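Local coordinates for protein nucleoside diphosphate kinase (Aquifex aeolicus, PDB 3ZTP) that probably transfers the gamma phosphate of ATP to nucleoside diphosphates by a ping-pong mechanism, through a phosphohistidine intermediate, as a homotetramer, at residues A[95-98]-A[99-103]; A[104-107]-A[108-112]; A[8-12]-A[13-17]; A[25-29]-A[30-34]. All coordinates share one frame; numbering follows the deposited sequence.

Contact 1 of 4, residues A[95-98]-A[99-103]; sequences SEEA and RKVAP
Glu-96 and Arg-99 form a salt bridge one turn apart on helix 95-101, an i to i+3 pair. The arginine grips side-on, and both of its donors go to one oxygen. NH2 of Arg-99 lies 2.8 Å from Glu-96 OE2, and NE lies 3.1 Å from the same OE2. That oxygen sits in the guanidinium plane, but the carboxylate is turned 53° against it, and both donors reach OE2 from the same face of the acid. A bend at chi3 (-82°) folds the arginine back along its own helix. The carbonyl oxygen Ser-95 O then lies over the centre of the guanidinium, 3.5 Å above its plane. Further out, Arg-99 NH1 is held by the carbonyl oxygens of Ala-108 and Gly-111, which ties this helix to helix 106-110. A leucine in place of Arg-99 would probably leave the Glu-96 carboxylate without its charged mate and those two carbonyls without this donor. Ser-95 packs on Arg-107 and Asn-117 of the predicted ATP site, which places the helix beside that site. The last turn closes with a short backbone bond, Ala-102 N to Ala-98 O at 2.7 Å.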
loop_
_atom_site.group_PDB
_atom_site.type_symbol
_atom_site.label_atom_id
_atom_site.label_comp_id
_atom_site.label_asym_id
_atom_site.label_seq_id
_atom_site.Cartn_x
_atom_site.Cartn_y
_atom_site.Cartn_z
ATOM N N SER A 95 0.453 21.472 25.052
ATOM C CA SER A 95 -1.013 21.538 25.007
ATOM C C SER A 95 -1.600 22.451 26.081
ATOM O O SER A 95 -2.669 23.032 25.883
ATOM C CB SER A 95 -1.628 20.144 25.160
ATOM O OG SER A 95 -1.170 19.233 24.179
ATOM N N GLU A 96 -0.924 22.554 27.233
ATOM C CA GLU A 96 -1.388 23.440 28.293
ATOM C C GLU A 96 -1.214 24.876 27.876
ATOM O O GLU A 96 -2.096 25.696 28.121
ATOM C CB GLU A 96 -0.624 23.207 29.599
ATOM C CG GLU A 96 -1.120 22.018 30.334
ATOM C CD GLU A 96 -2.491 22.258 30.917
ATOM O OE1 GLU A 96 -2.652 23.178 31.737
ATOM O OE2 GLU A 96 -3.419 21.529 30.549
ATOM N N GLU A 97 -0.074 25.198 27.284
ATOM C CA GLU A 97 0.131 26.540 26.760
ATOM C C GLU A 97 -0.870 26.818 25.630
ATOM O O GLU A 97 -1.375 27.926 25.498
ATOM C CB GLU A 97 1.566 26.722 26.274
ATOM C CG GLU A 97 1.873 28.116 25.734
ATOM C CD GLU A 97 1.878 29.195 26.805
ATOM O OE1 GLU A 97 1.752 28.863 28.002
ATOM O OE2 GLU A 97 2.012 30.383 26.445
ATOM N N ALA A 98 -1.179 25.813 24.816
ATOM C CA ALA A 98 -2.179 26.002 23.764
ATOM C C ALA A 98 -3.536 26.401 24.355
ATOM O O ALA A 98 -4.240 27.261 23.804
ATOM C CB ALA A 98 -2.312 24.739 22.939
ATOM N N ARG A 99 -3.941 25.773 25.455
ATOM C CA ARG A 99 -5.216 26.141 26.080
ATOM C C ARG A 99 -5.235 27.579 26.588
ATOM O O ARG A 99 -6.297 28.204 26.629
ATOM C CB ARG A 99 -5.576 25.180 27.220
ATOM C CG ARG A 99 -6.199 23.881 26.713
ATOM C CD ARG A 99 -6.554 22.877 27.793
ATOM N NE ARG A 99 -5.432 22.053 28.241
ATOM C CZ ARG A 99 -4.957 21.013 27.568
ATOM N NH1 ARG A 99 -5.490 20.694 26.400
ATOM N NH2 ARG A 99 -3.942 20.316 28.060
ATOM N N LYS A 100 -4.069 28.092 26.957
ATOM C CA LYS A 100 -3.956 29.465 27.439
ATOM C C LYS A 100 -4.031 30.468 26.291
ATOM O O LYS A 100 -4.693 31.509 26.440
ATOM C CB LYS A 100 -2.653 29.655 28.231
ATOM C CG LYS A 100 -2.684 28.970 29.593
ATOM C CD LYS A 100 -1.327 28.963 30.287
ATOM C CE LYS A 100 -1.408 28.210 31.611
ATOM N NZ LYS A 100 -0.090 28.060 32.287
ATOM N N VAL A 101 -3.380 30.186 25.166
ATOM C CA VAL A 101 -3.242 31.178 24.111
ATOM C C VAL A 101 -4.042 30.919 22.839
ATOM O O VAL A 101 -4.200 31.826 22.027
ATOM C CB VAL A 101 -1.771 31.374 23.716
ATOM C CG1 VAL A 101 -0.946 31.747 24.955
ATOM C CG2 VAL A 101 -1.215 30.128 23.047
ATOM N N ALA A 102 -4.537 29.688 22.646
ATOM C CA ALA A 102 -5.266 29.326 21.432
ATOM C C ALA A 102 -6.314 28.263 21.763
ATOM O O ALA A 102 -6.126 27.105 21.421
ATOM C CB ALA A 102 -4.292 28.813 20.364
ATOM N N PRO A 103 -7.415 28.645 22.419
ATOM C CA PRO A 103 -8.298 27.626 22.993
ATOM C C PRO A 103 -8.949 26.676 21.998
ATOM O O PRO A 103 -9.327 25.576 22.392
ATOM C CB PRO A 103 -9.376 28.451 23.720
ATOM C CG PRO A 103 -8.735 29.718 23.999
ATOM C CD PRO A 103 -7.802 29.996 22.851
HETATM O O HOH W 1 -5.434 23.793 30.777
HETATM O O HOH W 2 1.324 27.204 29.817
#

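Contact 2 of 4, residues A[104-107]-A[108-112]; sequences NSIR and AQFGT
Ser-105 caps the start of helix 106-110 through its hydroxyl. Ser-105 OG accepts from Ala-108 N at 3.2 Å, the N-cap bond to the third residue onward. With chi1 at 66°, OG stands between its own backbone N and carbonyl carbon, turned to the first turn of the helix. OG also bonds the carbonyl oxygen of Ala-102. Ala-108 CB packs closely here, 3.3 Å from Ser-105 OG. The inner side holds Ile-106 and the partly exposed Phe-110. Ile-106 CG2 lies 4.2 Å from Phe-110 CD2. Both side chains lean on helix 20-29, Ile-106 against Phe-27 and Phe-110 against Ile-23. The solvent side is looser. Asn-104 and Gln-109 are both exposed there, and Gln-109 CG rests 3.3 Å from Ser-105 O. The helix ends with Gly-111 N bonded to Arg-107 O at 2.8 Å, the donor standing above the carbonyl plane. Arg-107 itself runs extended away from this turn. Its guanidinium is fixed by the carbonyl oxygens of Gly-91 and Ile-119, with a long, weak ion pair from Arg-107 NH2 to a bound sulfate. The arrangement is a short serine-capped helix that presents an arginine to the predicted ATP site of the nucleoside diphosphate kinase fold.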
loop_
_atom_site.group_PDB
_atom_site.type_symbol
_atom_site.label_atom_id
_atom_site.label_comp_id
_atom_site.label_asym_id
_atom_site.label_seq_id
_atom_site.Cartn_x
_atom_site.Cartn_y
_atom_site.Cartn_z
ATOM N N ASN A 104 -9.111 27.088 20.749
ATOM C CA ASN A 104 -9.713 26.241 19.739
ATOM C C ASN A 104 -8.679 25.571 18.849
ATOM O O ASN A 104 -9.030 24.992 17.833
ATOM C CB ASN A 104 -10.711 27.027 18.864
ATOM C CG ASN A 104 -11.685 26.135 18.140
ATOM O OD1 ASN A 104 -12.082 25.086 18.644
ATOM N ND2 ASN A 104 -11.992 26.492 16.899
ATOM N N SER A 105 -7.408 25.623 19.226
ATOM C CA SER A 105 -6.397 24.892 18.483
ATOM C C SER A 105 -6.533 23.400 18.706
ATOM O O SER A 105 -7.101 22.945 19.691
ATOM C CB SER A 105 -5.008 25.365 18.855
ATOM O OG SER A 105 -4.665 25.071 20.203
ATOM N N ILE A 106 -5.992 22.617 17.784
ATOM C CA ILE A 106 -6.096 21.172 17.915
ATOM C C ILE A 106 -5.486 20.713 19.246
ATOM O O ILE A 106 -6.057 19.872 19.935
ATOM C CB ILE A 106 -5.418 20.432 16.734
ATOM C CG1 ILE A 106 -6.037 20.809 15.383
ATOM C CG2 ILE A 106 -5.447 18.941 16.967
ATOM C CD1 ILE A 106 -7.498 20.538 15.285
ATOM N N ARG A 107 -4.310 21.234 19.603
ATOM C CA ARG A 107 -3.647 20.788 20.827
ATOM C C ARG A 107 -4.387 21.242 22.067
ATOM O O ARG A 107 -4.456 20.522 23.061
ATOM C CB ARG A 107 -2.164 21.187 20.846
ATOM C CG ARG A 107 -1.406 20.396 19.792
ATOM C CD ARG A 107 0.002 20.802 19.648
ATOM N NE ARG A 107 0.744 19.885 18.811
ATOM C CZ ARG A 107 1.822 20.230 18.134
ATOM N NH1 ARG A 107 2.245 21.475 18.126
ATOM N NH2 ARG A 107 2.499 19.332 17.450
ATOM N N ALA A 108 -4.981 22.431 22.032
ATOM C CA ALA A 108 -5.796 22.870 23.151
ATOM C C ALA A 108 -7.000 21.963 23.323
ATOM O O ALA A 108 -7.379 21.629 24.454
ATOM C CB ALA A 108 -6.229 24.299 22.974
ATOM N N GLN A 109 -7.629 21.589 22.222
ATOM C CA GLN A 109 -8.860 20.803 22.272
ATOM C C GLN A 109 -8.639 19.352 22.627
ATOM O O GLN A 109 -9.442 18.764 23.350
ATOM C CB GLN A 109 -9.577 20.889 20.930
ATOM C CG GLN A 109 -10.129 22.282 20.689
ATOM C CD GLN A 109 -11.421 22.526 21.459
ATOM O OE1 GLN A 109 -11.559 23.525 22.210
ATOM N NE2 GLN A 109 -12.385 21.631 21.263
ATOM N N PHE A 110 -7.542 18.771 22.132
ATOM C CA PHE A 110 -7.365 17.316 22.192
ATOM C C PHE A 110 -6.043 16.859 22.797
ATOM O O PHE A 110 -5.859 15.664 23.025
ATOM C CB PHE A 110 -7.528 16.703 20.776
ATOM C CG PHE A 110 -8.839 17.036 20.139
ATOM C CD1 PHE A 110 -10.023 16.607 20.714
ATOM C CD2 PHE A 110 -8.888 17.825 19.033
ATOM C CE1 PHE A 110 -11.258 16.944 20.138
ATOM C CE2 PHE A 110 -10.122 18.175 18.451
ATOM C CZ PHE A 110 -11.299 17.728 19.028
ATOM N N GLY A 111 -5.112 17.783 22.997
ATOM C CA GLY A 111 -3.810 17.466 23.550
ATOM C C GLY A 111 -3.827 17.410 25.057
ATOM O O GLY A 111 -4.509 18.177 25.737
ATOM N N THR A 112 -3.048 16.491 25.606
ATOM C CA THR A 112 -2.914 16.329 27.051
ATOM C C THR A 112 -1.801 17.184 27.626
ATOM O O THR A 112 -2.039 17.911 28.587
ATOM C CB THR A 112 -2.671 14.846 27.380
ATOM O OG1 THR A 112 -3.778 14.065 26.909
ATOM C CG2 THR A 112 -2.507 14.627 28.874
#

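Contact 3 of 4, residues A[8-12]-A[13-17]; sequences IIVKP and DAMEK. With SO4 (sulfate ion), chain D.
Val-10 holds CG1 anti to the backbone N (chi1 177°), which sends that methyl to the first helical turn, where it meets Ala-14 CB at 3.8 Å. Asp-13 has chi1 at 57°, and its OD1 comes back to 3.2 Å from Lys-11 CB. Val-10 CG1 also lies 3.8 Å from Met-15 SD in one of two methionine conformers. Asp-13 OD2 accepts from the backbone N of Ala-118, so the acid ties the helix start to the loop before strand 119-121. Lys-11 is the N-cap residue, and its carbonyl oxygen takes the Met-15 N bond at 3.0 Å. Pro-12 opens the helix, and its carbonyl oxygen accepts from Glu-16 N at 2.9 Å. The Lys-11 chain runs extended beyond CG, away from the helix. Lys-11 NZ is hydrogen-bonded to Asn-117 OD1 and gives weaker bonds to sulfate O1 at 2.9 Å and O4 at 3.0 Å. The same sulfate is bonded by Tyr-51 and by His-120, the predicted phosphohistidine. A methionine in place of Lys-11 would probably leave the anion and Asn-117 without this charged donor. The whole is a strand-to-helix turn in the ferredoxin-like fold of the family, placing a lysine at the predicted ATP and phosphohistidine site.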
loop_
_atom_site.group_PDB
_atom_site.type_symbol
_atom_site.label_atom_id
_atom_site.label_comp_id
_atom_site.label_asym_id
_atom_site.label_seq_id
_atom_site.Cartn_x
_atom_site.Cartn_y
_atom_site.Cartn_z
ATOM N N ILE A 8 0.298 15.836 8.344
ATOM C CA ILE A 8 -0.119 15.698 9.734
ATOM C C ILE A 8 -0.172 14.232 10.116
ATOM O O ILE A 8 -0.446 13.353 9.285
ATOM C CB ILE A 8 -1.466 16.380 10.060
ATOM C CG1 ILE A 8 -2.611 15.829 9.194
ATOM C CG2 ILE A 8 -1.334 17.881 9.918
ATOM C CD1 ILE A 8 -4.009 16.170 9.707
ATOM N N ILE A 9 0.106 13.961 11.391
ATOM C CA ILE A 9 -0.142 12.624 11.963
ATOM C C ILE A 9 -0.957 12.808 13.227
ATOM O O ILE A 9 -0.534 13.527 14.136
ATOM C CB ILE A 9 1.140 11.851 12.301
ATOM C CG1 ILE A 9 2.041 11.789 11.074
ATOM C CG2 ILE A 9 0.759 10.465 12.770
ATOM C CD1 ILE A 9 3.404 11.134 11.361
ATOM N N VAL A 10 -2.108 12.141 13.283
ATOM C CA VAL A 10 -2.928 12.104 14.498
ATOM C C VAL A 10 -2.344 11.021 15.378
ATOM O O VAL A 10 -2.258 9.852 14.962
ATOM C CB VAL A 10 -4.399 11.860 14.164
ATOM C CG1 VAL A 10 -5.251 11.755 15.429
ATOM C CG2 VAL A 10 -4.908 12.966 13.243
ATOM N N LYS A 11 -1.882 11.413 16.556
ATOM C CA LYS A 11 -1.078 10.561 17.417
ATOM C C LYS A 11 -1.964 9.637 18.249
ATOM O O LYS A 11 -3.187 9.808 18.330
ATOM C CB LYS A 11 -0.186 11.421 18.314
ATOM C CG LYS A 11 0.743 12.344 17.576
ATOM C CD LYS A 11 1.668 13.113 18.518
ATOM C CE LYS A 11 2.754 13.883 17.804
ATOM N NZ LYS A 11 3.570 14.704 18.712
ATOM N N PRO A 12 -1.362 8.625 18.881
ATOM C CA PRO A 12 -2.208 7.636 19.547
ATOM C C PRO A 12 -3.066 8.192 20.686
ATOM O O PRO A 12 -4.118 7.605 20.994
ATOM C CB PRO A 12 -1.203 6.578 20.036
ATOM C CG PRO A 12 -0.089 6.680 19.083
ATOM C CD PRO A 12 0.039 8.167 18.803
ATOM N N ASP A 13 -2.626 9.263 21.342
ATOM C CA ASP A 13 -3.458 9.878 22.377
ATOM C C ASP A 13 -4.782 10.384 21.808
ATOM O O ASP A 13 -5.845 10.122 22.381
ATOM C CB ASP A 13 -2.717 10.975 23.137
ATOM C CG ASP A 13 -2.178 12.082 22.240
ATOM O OD1 ASP A 13 -1.820 11.831 21.068
ATOM O OD2 ASP A 13 -2.094 13.228 22.734
ATOM N N ALA A 14 -4.724 11.122 20.709
ATOM C CA ALA A 14 -5.935 11.647 20.096
ATOM C C ALA A 14 -6.758 10.532 19.476
ATOM O O ALA A 14 -7.990 10.595 19.473
ATOM C CB ALA A 14 -5.570 12.720 19.053
ATOM N N MET A 15 -6.096 9.510 18.953
ATOM C CA MET A 15 -6.790 8.342 18.426
ATOM C C MET A 15 -7.628 7.704 19.521
ATOM O O MET A 15 -8.824 7.477 19.339
ATOM C CB MET A 15 -5.791 7.343 17.835
ATOM C CG MET A 15 -5.072 7.903 16.637
ATOM S SD MET A 15 -6.118 8.082 15.168
ATOM C CE MET A 15 -6.098 6.314 14.784
ATOM N N GLU A 16 -7.025 7.483 20.683
ATOM C CA GLU A 16 -7.706 6.828 21.787
ATOM C C GLU A 16 -8.813 7.696 22.364
ATOM O O GLU A 16 -9.816 7.159 22.852
ATOM C CB GLU A 16 -6.693 6.449 22.869
ATOM C CG GLU A 16 -5.817 5.280 22.466
ATOM C CD GLU A 16 -4.842 4.887 23.555
ATOM O OE1 GLU A 16 -5.179 5.062 24.746
ATOM O OE2 GLU A 16 -3.738 4.414 23.215
ATOM N N LYS A 17 -8.668 9.022 22.284
ATOM C CA LYS A 17 -9.684 9.962 22.746
ATOM C C LYS A 17 -10.892 10.013 21.784
ATOM O O LYS A 17 -11.920 10.609 22.108
ATOM C CB LYS A 17 -9.125 11.383 22.893
ATOM C CG LYS A 17 -8.198 11.610 24.094
ATOM C CD LYS A 17 -7.794 13.080 24.162
ATOM C CE LYS A 17 -7.146 13.420 25.473
ATOM N NZ LYS A 17 -8.164 13.470 26.571
HETATM S S SO4 D . 6.006 15.739 16.863
HETATM O O1 SO4 D . 4.928 16.697 17.079
HETATM O O2 SO4 D . 6.943 16.285 15.882
HETATM O O3 SO4 D . 6.785 15.503 18.076
HETATM O O4 SO4 D . 5.470 14.474 16.443
#

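Contact 4 of 4, residues A[25-29]-A[30-34]; sequences DRFIQ and EGFQI
A Schellman motif ends helix 20-29 here and turns the chain into strand 33-40. Gly-31 has positive phi (101°), where a side chain would be jammed against the preceding carbonyl oxygen. Phe-32 N reaches back to Phe-27 O at 3.2 Å, and Gly-31 N to Ile-28 O at 3.0 Å. The second donor stands well above the carbonyl plane. At the helix end, Arg-26 of the last turn and Glu-30 just beyond it lie side by side, pointing the same way, and form an i to i+4 salt bridge. Arg-26 NE gives Glu-30 OE2 a nearly straight bond of 2.9 Å, at 176°. Glu-30 OE2 accepts with its anti lone pair and lies at the guanidinium edge. A bend at chi2 (60°) brings the arginine alongside the glutamate. Arg-26 NH1 has a second partner, the carbonyl oxygen of Asn-104, and this joins the helix end to the segment leading into helix 106-110.

On the inner side, Phe-32 CD2 comes to the edge of the Phe-27 ring, 4.2 Å from Phe-27 CD1. Phe-27 also packs on Ile-89, Ile-90 and Leu-77. At the subunit boundary Ile-28 CG1 meets Ile-34 CD1 at 3.8 Å, and Ile-34 packs on Met-39 of the second subunit. Asp-25 OD1 accepts from Gln-29 NE2 within the helix and forms a salt bridge with Lys-22 of that second subunit. A water bridges the turn, donating to Ile-28 O at 2.7 Å and to Phe-32 O.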
loop_
_atom_site.group_PDB
_atom_site.type_symbol
_atom_site.label_atom_id
_atom_site.label_comp_id
_atom_site.label_asym_id
_atom_site.label_seq_id
_atom_site.Cartn_x
_atom_site.Cartn_y
_atom_site.Cartn_z
ATOM N N ASP A 25 -12.131 17.043 10.250
ATOM C CA ASP A 25 -13.163 18.023 9.943
ATOM C C ASP A 25 -12.588 19.434 10.030
ATOM O O ASP A 25 -12.833 20.286 9.170
ATOM C CB ASP A 25 -14.360 17.874 10.896
ATOM C CG ASP A 25 -15.485 18.810 10.555
ATOM O OD1 ASP A 25 -15.872 18.912 9.396
ATOM O OD2 ASP A 25 -15.980 19.493 11.478
ATOM N N ARG A 26 -11.821 19.707 11.084
ATOM C CA ARG A 26 -11.278 21.029 11.243
ATOM C C ARG A 26 -10.419 21.439 10.041
ATOM O O ARG A 26 -10.531 22.540 9.512
ATOM C CB ARG A 26 -10.442 21.114 12.516
ATOM C CG ARG A 26 -9.712 22.447 12.702
ATOM C CD ARG A 26 -10.699 23.655 12.781
ATOM N NE ARG A 26 -9.977 24.824 13.269
ATOM C CZ ARG A 26 -9.616 24.984 14.535
ATOM N NH1 ARG A 26 -10.036 24.131 15.457
ATOM N NH2 ARG A 26 -8.897 26.022 14.873
ATOM N N PHE A 27 -9.531 20.551 9.600
ATOM C CA PHE A 27 -8.668 20.919 8.482
ATOM C C PHE A 27 -9.443 21.089 7.184
ATOM O O PHE A 27 -9.124 21.933 6.388
ATOM C CB PHE A 27 -7.508 19.926 8.330
ATOM C CG PHE A 27 -6.499 20.056 9.438
ATOM C CD1 PHE A 27 -5.730 21.188 9.526
ATOM C CD2 PHE A 27 -6.375 19.090 10.400
ATOM C CE1 PHE A 27 -4.817 21.355 10.558
ATOM C CE2 PHE A 27 -5.465 19.238 11.410
ATOM C CZ PHE A 27 -4.687 20.368 11.490
ATOM N N ILE A 28 -10.475 20.276 6.989
ATOM C CA ILE A 28 -11.361 20.442 5.832
ATOM C C ILE A 28 -12.033 21.820 5.889
ATOM O O ILE A 28 -12.050 22.566 4.890
ATOM C CB ILE A 28 -12.395 19.304 5.779
ATOM C CG1 ILE A 28 -11.684 17.979 5.464
ATOM C CG2 ILE A 28 -13.466 19.612 4.737
ATOM C CD1 ILE A 28 -12.530 16.758 5.811
ATOM N N GLN A 29 -12.573 22.177 7.058
ATOM C CA GLN A 29 -13.276 23.452 7.175
ATOM C C GLN A 29 -12.362 24.661 7.084
ATOM O O GLN A 29 -12.786 25.755 6.685
ATOM C CB GLN A 29 -14.097 23.505 8.455
ATOM C CG GLN A 29 -15.167 22.394 8.557
ATOM C CD GLN A 29 -15.884 22.124 7.251
ATOM O OE1 GLN A 29 -16.229 23.017 6.486
ATOM N NE2 GLN A 29 -16.094 20.846 6.984
ATOM N N GLU A 30 -11.086 24.478 7.415
ATOM C CA GLU A 30 -10.098 25.536 7.247
ATOM C C GLU A 30 -9.640 25.677 5.790
ATOM O O GLU A 30 -8.850 26.570 5.469
ATOM C CB GLU A 30 -8.902 25.267 8.156
ATOM C CG GLU A 30 -9.247 25.380 9.651
ATOM C CD GLU A 30 -9.200 26.785 10.194
ATOM O OE1 GLU A 30 -8.952 27.743 9.430
ATOM O OE2 GLU A 30 -9.416 26.943 11.419
ATOM N N GLY A 31 -10.150 24.831 4.895
ATOM C CA GLY A 31 -9.943 25.029 3.463
ATOM C C GLY A 31 -8.854 24.164 2.839
ATOM O O GLY A 31 -8.464 24.420 1.695
ATOM N N PHE A 32 -8.354 23.175 3.565
ATOM C CA PHE A 32 -7.303 22.318 3.014
ATOM C C PHE A 32 -7.900 21.152 2.254
ATOM O O PHE A 32 -8.951 20.605 2.605
ATOM C CB PHE A 32 -6.386 21.813 4.133
ATOM C CG PHE A 32 -5.657 22.916 4.781
ATOM C CD1 PHE A 32 -4.630 23.545 4.088
ATOM C CD2 PHE A 32 -6.075 23.452 5.989
ATOM C CE1 PHE A 32 -3.982 24.634 4.612
ATOM C CE2 PHE A 32 -5.421 24.544 6.517
ATOM C CZ PHE A 32 -4.382 25.137 5.828
ATOM N N GLN A 33 -7.208 20.778 1.197
ATOM C CA GLN A 33 -7.506 19.565 0.456
ATOM C C GLN A 33 -6.729 18.412 1.061
ATOM O O GLN A 33 -5.501 18.522 1.220
ATOM C CB GLN A 33 -7.079 19.740 -1.001
ATOM C CG GLN A 33 -7.906 20.770 -1.775
ATOM C CD GLN A 33 -9.377 20.401 -1.836
ATOM O OE1 GLN A 33 -9.732 19.310 -2.275
ATOM N NE2 GLN A 33 -10.242 21.307 -1.372
ATOM N N ILE A 34 -7.420 17.335 1.409
ATOM C CA ILE A 34 -6.747 16.111 1.846
ATOM C C ILE A 34 -6.336 15.362 0.583
ATOM O O ILE A 34 -7.181 14.931 -0.195
ATOM C CB ILE A 34 -7.620 15.228 2.744
ATOM C CG1 ILE A 34 -7.998 16.009 4.006
ATOM C CG2 ILE A 34 -6.903 13.950 3.084
ATOM C CD1 ILE A 34 -9.015 15.310 4.898
HETATM O O HOH W 3 -7.237 28.241 13.802
HETATM O O HOH W 4 -11.500 21.857 2.299
#

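Overall arrangement
Contacts 2 and 3 are largely buried, while contacts 1 and 4 are partly exposed. Contacts 1 and 4 each carry an arginine-glutamate salt bridge, one within a helix and one at a helix end, whereas contacts 2 and 3 rely on helix starts and apolar packing. Both buried contacts also send a basic residue to the predicted ATP site. Contacts 1 and 2 hold successive helices and touch through Arg-99. Contact 2 also touches contact 4, and it meets contact 3 where Lys-17 lies against Phe-110 and Thr-112. Contacts 3 and 4 belong to elements of the same sheet and touch through Ile-8 and Phe-27. Contact 4 alone reaches another subunit; contact 1 lies farthest from the chain centre, about 17 Å between centres.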